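PDB 3BT4: fungal protease inhibitor-1 from Antheraea mylitta, which inhibits proteases of the fungi Aspergillus oryzae and Rhizopus oryzae as well as trypsin and chymotrypsin. Local coordinates for residues Ala31-Lys36 with Lys54-Glu59; Ala66-Pro71 with Gly77-Val82. All blocks are in the same frame, centred on the assembly; numbering follows the deposited sequence.

Interaction 1 of 2, residues Ala31-Lys36 with Lys54-Glu59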
ATOM      1  N   ALA A  31      -2.804  -6.033  -6.526  1.00 14.30           N
ATOM      2  CA  ALA A  31      -1.844  -6.178  -7.609  1.00 14.50           C
ATOM      3  C   ALA A  31      -0.649  -5.229  -7.492  1.00 14.06           C
ATOM      4  O   ALA A  31       0.465  -5.563  -7.910  1.00 14.73           O
ATOM      5  CB  ALA A  31      -2.554  -5.985  -8.951  1.00 14.61           C
ATOM      6  N   ASN A  32      -0.877  -4.044  -6.941  1.00 13.40           N
ATOM      7  CA  ASN A  32       0.166  -3.007  -6.865  1.00 13.19           C
ATOM      8  C   ASN A  32       0.168  -2.343  -5.500  1.00 12.19           C
ATOM      9  O   ASN A  32      -0.647  -1.463  -5.246  1.00 11.53           O
ATOM     10  CB  ASN A  32      -0.063  -1.946  -7.949  1.00 14.02           C
ATOM     11  CG  ASN A  32       0.087  -2.506  -9.358  1.00 15.21           C
ATOM     12  OD1 ASN A  32       1.186  -2.557  -9.892  1.00 20.01           O
ATOM     13  ND2 ASN A  32      -1.010  -2.924  -9.952  1.00 14.86           N
ATOM     14  N   HIS A  33       1.068  -2.788  -4.618  1.00 12.08           N
ATOM     15  CA  HIS A  33       1.091  -2.315  -3.222  1.00 11.30           C
ATOM     16  C   HIS A  33       2.491  -2.061  -2.695  1.00 11.90           C
ATOM     17  O   HIS A  33       2.735  -1.023  -2.095  1.00 11.20           O
ATOM     18  CB  HIS A  33       0.346  -3.274  -2.265  1.00 10.88           C
ATOM     19  CG  HIS A  33       0.088  -2.680  -0.904  1.00  9.80           C
ATOM     20  ND1 HIS A  33      -0.926  -1.774  -0.667  1.00 10.36           N
ATOM     21  CD2 HIS A  33       0.727  -2.840   0.279  1.00  8.31           C
ATOM     22  CE1 HIS A  33      -0.895  -1.394   0.598  1.00  8.05           C
ATOM     23  NE2 HIS A  33       0.102  -2.021   1.192  1.00  7.94           N
ATOM     24  N   SER A  34       3.401  -3.014  -2.905  1.00 12.12           N
ATOM     25  CA  SER A  34       4.706  -2.996  -2.246  1.00 12.94           C
ATOM     26  C   SER A  34       5.818  -2.443  -3.113  1.00 13.12           C
ATOM     27  O   SER A  34       5.759  -2.523  -4.351  1.00 12.91           O
ATOM     28  CB  SER A  34       5.111  -4.395  -1.779  1.00 12.13           C
ATOM     29  OG  SER A  34       4.038  -4.983  -1.081  1.00 16.07           O
ATOM     30  N   GLY A  35       6.839  -1.910  -2.437  1.00 13.24           N
ATOM     31  CA  GLY A  35       8.051  -1.428  -3.107  1.00 14.34           C
ATOM     32  C   GLY A  35       7.934  -0.017  -3.628  1.00 14.44           C
ATOM     33  O   GLY A  35       6.850   0.573  -3.637  1.00 13.53           O
ATOM     34  N   LYS A  36       9.066   0.547  -4.048  1.00 15.61           N
ATOM     35  CA  LYS A  36       9.043   1.858  -4.704  1.00 16.09           C
ATOM     36  C   LYS A  36       8.001   1.869  -5.827  1.00 15.49           C
ATOM     37  O   LYS A  36       7.963   0.949  -6.661  1.00 15.16           O
ATOM     38  CB  LYS A  36      10.434   2.228  -5.217  1.00 16.15           C
ATOM     39  CG  LYS A  36      11.422   2.495  -4.082  1.00 17.54           C
ATOM     40  CD  LYS A  36      12.817   2.861  -4.585  1.00 18.73           C
ATOM     41  CE  LYS A  36      13.701   1.624  -4.773  1.00 22.62           C
ATOM     42  NZ  LYS A  36      13.824   0.831  -3.512  1.00 24.68           N
ATOM     43  N   LYS A  54       1.424   2.598  10.243  1.00 16.31           N
ATOM     44  CA  LYS A  54       2.726   3.056   9.764  1.00 17.45           C
ATOM     45  C   LYS A  54       2.555   3.803   8.454  1.00 17.48           C
ATOM     46  O   LYS A  54       1.742   3.427   7.619  1.00 17.15           O
ATOM     47  CB  LYS A  54       3.685   1.888   9.561  1.00 17.64           C
ATOM     48  CG  LYS A  54       3.774   0.902  10.734  1.00 19.13           C
ATOM     49  CD  LYS A  54       4.269  -0.479  10.257  1.00 22.58           C
ATOM     50  CE  LYS A  54       5.710  -0.396   9.742  1.00 25.13           C
ATOM     51  NZ  LYS A  54       6.406  -1.731   9.610  1.00 26.55           N
ATOM     52  N   THR A  55       3.340   4.860   8.274  1.00 18.44           N
ATOM     53  CA  THR A  55       3.233   5.713   7.089  1.00 19.24           C
ATOM     54  C   THR A  55       3.368   4.910   5.765  1.00 19.01           C
ATOM     55  O   THR A  55       4.240   4.036   5.608  1.00 19.32           O
ATOM     56  CB  THR A  55       4.270   6.878   7.129  1.00 19.77           C
ATOM     57  OG1 THR A  55       5.590   6.338   7.207  1.00 21.62           O
ATOM     58  CG2 THR A  55       4.067   7.748   8.326  1.00 19.35           C
ATOM     59  N   TYR A  56       2.464   5.182   4.843  1.00 18.61           N
ATOM     60  CA  TYR A  56       2.497   4.546   3.537  1.00 18.90           C
ATOM     61  C   TYR A  56       2.779   5.607   2.494  1.00 18.84           C
ATOM     62  O   TYR A  56       1.989   6.549   2.332  1.00 18.12           O
ATOM     63  CB  TYR A  56       1.170   3.853   3.209  1.00 18.59           C
ATOM     64  CG  TYR A  56       1.199   3.135   1.877  1.00 19.39           C
ATOM     65  CD1 TYR A  56       1.645   1.820   1.784  1.00 19.22           C
ATOM     66  CD2 TYR A  56       0.806   3.782   0.702  1.00 21.11           C
ATOM     67  CE1 TYR A  56       1.684   1.162   0.562  1.00 19.63           C
ATOM     68  CE2 TYR A  56       0.857   3.130  -0.536  1.00 20.29           C
ATOM     69  CZ  TYR A  56       1.290   1.817  -0.584  1.00 19.54           C
ATOM     70  OH  TYR A  56       1.331   1.155  -1.781  1.00 20.29           O
ATOM     71  N   SER A  57       3.899   5.439   1.792  1.00 18.91           N
ATOM     72  CA  SER A  57       4.244   6.297   0.657  1.00 19.24           C
ATOM     73  C   SER A  57       5.014   5.488  -0.384  1.00 19.06           C
ATOM     74  O   SER A  57       6.165   5.122  -0.166  1.00 18.36           O
ATOM     75  CB  SER A  57       5.035   7.534   1.103  1.00 19.39           C
ATOM     76  OG  SER A  57       5.393   8.337  -0.018  1.00 20.90           O
ATOM     77  N   LYS A  58       4.342   5.196  -1.498  1.00 20.02           N
ATOM     78  CA  LYS A  58       4.928   4.441  -2.616  1.00 21.17           C
ATOM     79  C   LYS A  58       5.992   5.264  -3.339  1.00 22.24           C
ATOM     80  O   LYS A  58       6.989   4.710  -3.811  1.00 22.54           O
ATOM     81  CB  LYS A  58       3.858   3.975  -3.602  1.00 20.58           C
ATOM     82  CG  LYS A  58       3.290   5.057  -4.465  1.00 19.51           C
ATOM     83  CD  LYS A  58       2.408   4.489  -5.544  1.00 19.28           C
ATOM     84  CE  LYS A  58       1.735   5.610  -6.299  1.00 20.32           C
ATOM     85  NZ  LYS A  58       1.060   5.125  -7.522  1.00 22.03           N
ATOM     86  N   GLU A  59       5.784   6.582  -3.380  1.00 23.21           N
ATOM     87  CA  GLU A  59       6.753   7.539  -3.925  1.00 24.26           C
ATOM     88  C   GLU A  59       8.076   7.413  -3.222  1.00 24.58           C
ATOM     89  O   GLU A  59       9.111   7.814  -3.736  1.00 25.23           O
ATOM     90  CB  GLU A  59       6.247   8.971  -3.732  1.00 24.13           C
ATOM     91  CG  GLU A  59       5.064   9.354  -4.595  1.00 24.53           C
ATOM     92  CD  GLU A  59       3.761   8.682  -4.194  1.00 24.19           C
ATOM     93  OE1 GLU A  59       2.914   8.479  -5.086  1.00 25.42           O
ATOM     94  OE2 GLU A  59       3.565   8.365  -3.003  1.00 23.40           O
TER

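Interaction 2 of 2, residues Ala66-Pro71 with Gly77-Val82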
ATOM      1  N   ALA A  66      -0.079  -3.416   6.124  1.00 12.91           N
ATOM      2  CA  ALA A  66      -1.240  -3.084   6.932  1.00 12.16           C
ATOM      3  C   ALA A  66      -1.528  -1.625   6.681  1.00 11.53           C
ATOM      4  O   ALA A  66      -0.733  -0.757   7.023  1.00 10.74           O
ATOM      5  CB  ALA A  66      -0.962  -3.346   8.412  1.00 11.80           C
ATOM      6  N   VAL A  67      -2.666  -1.359   6.065  1.00 11.78           N
ATOM      7  CA  VAL A  67      -2.993  -0.005   5.636  1.00 12.47           C
ATOM      8  C   VAL A  67      -4.389   0.404   6.109  1.00 12.28           C
ATOM      9  O   VAL A  67      -5.230  -0.450   6.378  1.00 12.78           O
ATOM     10  CB  VAL A  67      -2.803   0.174   4.090  1.00 12.14           C
ATOM     11  CG1 VAL A  67      -1.301   0.245   3.725  1.00 13.20           C
ATOM     12  CG2 VAL A  67      -3.520  -0.923   3.307  1.00 12.78           C
ATOM     13  N   CYS A  68      -4.628   1.699   6.240  1.00 12.25           N
ATOM     14  CA  CYS A  68      -5.956   2.185   6.618  1.00 13.96           C
ATOM     15  C   CYS A  68      -7.000   1.798   5.577  1.00 14.41           C
ATOM     16  O   CYS A  68      -6.715   1.823   4.368  1.00 15.11           O
ATOM     17  CB  CYS A  68      -5.940   3.708   6.802  1.00 13.83           C
ATOM     18  SG  CYS A  68      -4.754   4.223   8.039  1.00 15.35           S
ATOM     19  N   GLN A  69      -8.193   1.446   6.038  1.00 14.89           N
ATOM     20  CA  GLN A  69      -9.256   1.049   5.122  1.00 15.88           C
ATOM     21  C   GLN A  69      -9.807   2.282   4.403  1.00 16.29           C
ATOM     22  O   GLN A  69     -10.397   3.167   5.031  1.00 15.70           O
ATOM     23  CB  GLN A  69     -10.356   0.266   5.848  1.00 15.64           C
ATOM     24  CG  GLN A  69     -11.390  -0.394   4.926  1.00 16.86           C
ATOM     25  CD  GLN A  69     -12.229  -1.477   5.615  1.00 16.62           C
ATOM     26  OE1 GLN A  69     -12.532  -1.394   6.811  1.00 18.36           O
ATOM     27  NE2 GLN A  69     -12.606  -2.500   4.856  1.00 17.46           N
ATOM     28  N   GLU A  70      -9.592   2.322   3.083  1.00 17.05           N
ATOM     29  CA  GLU A  70     -10.016   3.432   2.215  1.00 17.81           C
ATOM     30  C   GLU A  70     -11.435   3.886   2.513  1.00 17.75           C
ATOM     31  O   GLU A  70     -12.306   3.039   2.736  1.00 18.25           O
ATOM     32  CB  GLU A  70      -9.881   3.046   0.732  1.00 18.20           C
ATOM     33  CG  GLU A  70      -8.455   3.044   0.213  1.00 19.48           C
ATOM     34  CD  GLU A  70      -7.714   1.736   0.483  1.00 21.89           C
ATOM     35  OE1 GLU A  70      -6.457   1.739   0.430  1.00 21.79           O
ATOM     36  OE2 GLU A  70      -8.387   0.716   0.750  1.00 20.86           O
ATOM     37  N   PRO A  71     -11.686   5.214   2.511  1.00 17.64           N
ATOM     38  CA  PRO A  71     -10.809   6.334   2.167  1.00 18.22           C
ATOM     39  C   PRO A  71     -10.033   6.929   3.352  1.00 18.72           C
ATOM     40  O   PRO A  71      -9.556   8.069   3.271  1.00 19.42           O
ATOM     41  CB  PRO A  71     -11.796   7.371   1.618  1.00 18.17           C
ATOM     42  CG  PRO A  71     -13.069   7.104   2.349  1.00 17.54           C
ATOM     43  CD  PRO A  71     -13.027   5.692   2.887  1.00 17.90           C
ATOM     44  N   GLY A  77       0.117   9.029  12.376  1.00 20.66           N
ATOM     45  CA  GLY A  77       0.288   7.645  12.856  1.00 18.68           C
ATOM     46  C   GLY A  77      -1.016   6.971  13.248  1.00 17.38           C
ATOM     47  O   GLY A  77      -1.007   5.954  13.914  1.00 17.05           O
ATOM     48  N   VAL A  78      -2.129   7.536  12.794  1.00 16.59           N
ATOM     49  CA  VAL A  78      -3.467   7.100  13.147  1.00 16.73           C
ATOM     50  C   VAL A  78      -4.316   7.082  11.854  1.00 16.70           C
ATOM     51  O   VAL A  78      -4.226   8.000  11.038  1.00 16.21           O
ATOM     52  CB  VAL A  78      -4.048   8.085  14.227  1.00 16.67           C
ATOM     53  CG1 VAL A  78      -5.545   8.168  14.194  1.00 18.21           C
ATOM     54  CG2 VAL A  78      -3.569   7.708  15.621  1.00 17.46           C
ATOM     55  N   CYS A  79      -5.107   6.034  11.643  1.00 17.01           N
ATOM     56  CA  CYS A  79      -6.079   6.036  10.531  1.00 17.57           C
ATOM     57  C   CYS A  79      -7.163   7.104  10.725  1.00 18.37           C
ATOM     58  O   CYS A  79      -8.022   6.994  11.597  1.00 18.00           O
ATOM     59  CB  CYS A  79      -6.693   4.656  10.320  1.00 17.25           C
ATOM     60  SG  CYS A  79      -5.503   3.413   9.778  1.00 15.87           S
ATOM     61  N   THR A  80      -7.109   8.124   9.880  1.00 19.85           N
ATOM     62  CA  THR A  80      -7.884   9.349  10.049  1.00 21.87           C
ATOM     63  C   THR A  80      -8.929   9.549   8.949  1.00 23.76           C
ATOM     64  O   THR A  80      -8.635   9.395   7.764  1.00 23.44           O
ATOM     65  CB  THR A  80      -6.943  10.558  10.032  1.00 21.30           C
ATOM     66  OG1 THR A  80      -5.921  10.369  11.005  1.00 19.78           O
ATOM     67  CG2 THR A  80      -7.681  11.851  10.324  1.00 21.85           C
ATOM     68  N   LYS A  81     -10.149   9.882   9.352  1.00 26.51           N
ATOM     69  CA  LYS A  81     -11.164  10.317   8.402  1.00 30.35           C
ATOM     70  C   LYS A  81     -10.771  11.680   7.829  1.00 32.60           C
ATOM     71  O   LYS A  81     -10.769  12.698   8.533  1.00 33.27           O
ATOM     72  CB  LYS A  81     -12.556  10.376   9.045  1.00 29.70           C
ATOM     73  CG  LYS A  81     -13.683  10.595   8.034  1.00 30.27           C
ATOM     74  CD  LYS A  81     -15.052  10.631   8.704  1.00 31.17           C
ATOM     75  CE  LYS A  81     -15.463   9.267   9.282  1.00 33.19           C
ATOM     76  NZ  LYS A  81     -16.725   9.336  10.090  1.00 32.29           N
ATOM     77  N   VAL A  82     -10.392  11.677   6.561  1.00 35.59           N
ATOM     78  CA  VAL A  82     -10.139  12.903   5.828  1.00 38.54           C
ATOM     79  C   VAL A  82     -11.321  13.121   4.905  1.00 40.78           C
ATOM     80  O   VAL A  82     -11.680  12.242   4.110  1.00 41.41           O
ATOM     81  CB  VAL A  82      -8.845  12.825   4.978  1.00 38.42           C
ATOM     82  CG1 VAL A  82      -8.818  13.930   3.918  1.00 39.06           C
ATOM     83  CG2 VAL A  82      -7.621  12.906   5.862  1.00 38.23           C
TER

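Interaction 1 of 2, residues Ala31-Lys36 with Lys54-Glu59
Lys36 and Lys58 mark the closest approach of the two backbones, their CA atoms 5.3 Å apart, and from there the irregular segment 54-59 leads back to Tyr56, whose side chain reaches across to His33. At the near end the contact is simple van der Waals packing: Lys36 CA lies 3.6 Å from Lys58 O, while Lys58 also has a backbone hydrogen bond to Cys37. The specific chemistry sits at the other end. Tyr56 holds CG anti to its own N (chi1 -178°), which extends the phenol towards strand 33-34, and Tyr56 OH donates a hydrogen bond of 2.6 Å to His33 O. The hydroxyl meets a lone pair in the carbonyl plane, and the acceptor in turn lies at the edge of the phenol, close to the plane of its ring. The same tyrosine also touches the imidazole. Its CE1 hangs over one face of the His33 ring, displaced towards the rim, and comes within 3.6 Å of NE2; with the ring planes inclined at 32° and the centroids 4.9 Å apart, the pair is oblique. Tyr56 thus engages both backbone and side chain of one residue. His33 belongs to a classic beta bulge, in which it and Ser34 both face Cys40 on strand 40-47. The far nitrogen of the imidazole is engaged as well, since His33 NE2 hydrogen-bonds to Pro64 O, in a loop that also packs against Tyr56. The bulge, paired with Cys40 on one side, is therefore also met by Tyr56: the phenol satisfies the His33 carbonyl, and the Pro64 bond limits rotation of the buried imidazole beneath Tyr56 CE1, so that polar and aromatic contacts together join loop 54-59 to the bulged strand 33-34, itself paired with strand 40-47.

Interaction 2 of 2, residues Ala66-Pro71 with Gly77-Val82
A disulfide bridge between two small beta elements makes this contact: Cys68 ends strand 66-68, at the margin of the mixed three-stranded sheet, and Cys79 is the middle residue of strand 78-80, in the C-terminal two-stranded hairpin. The SG atoms of Cys68 and Cys79 are 2.1 Å apart, and the CA atoms of the same residues, at 5.5 Å, are the nearest pair of the two segments. Both CB atoms face across the contact. Each sulfur stands opposite its own carbonyl carbon and beside the backbone N (chi1 -58° at Cys68, -65° at Cys79), which lets the two half-cystines meet symmetrically. The torsion about the sulfur-sulfur bond is -85°, a left-handed bridge close to the relaxed right angle. Cross-linking of this sort is a familiar feature of small cysteine-rich inhibitors, in which covalent bonds join short strands that have few backbone hydrogen bonds between them; here strands 66-68 and 78-80 belong to separate sheets, and the bridge supplies the direct link. It is buried, and another disulfide, Cys53 with Cys74, packs beside it: Cys68 touches both of those cysteines and Cys79 touches Cys53. Leu47 of strand 40-47 also lies against Cys79. Within the hairpin, Thr80 OG1 donates a 2.9 Å hydrogen bond to Val78 O, approaching from well above the carbonyl plane and spanning the cysteine between them. Beyond the bridge on the other side, a cis peptide joins Glu70 to Pro71, and the Glu70 carboxylate forms a salt bridge with Arg30 of strand 28-30.

Both segments of interaction 1 precede both segments of interaction 2 in the sequence, and the centres of the two contacts lie about 14 Å apart. The mixed sheet of strands 28-30, 40-47 and 66-68 connects them: strand 40-47 receives the backbone of His33 at Cys40 and that of Val67 at Thr45 and Leu47. Val67 is also where they touch, its CG1 lying 3.6 Å from His33 CE1 and 3.9 Å from Tyr56 CD1, while the next residue, Cys68, carries the disulfide to the hairpin. Strand 66-68 is thus packed by the first contact and covalently tied by the second, an example of how a small protein with little regular secondary structure connects its parts.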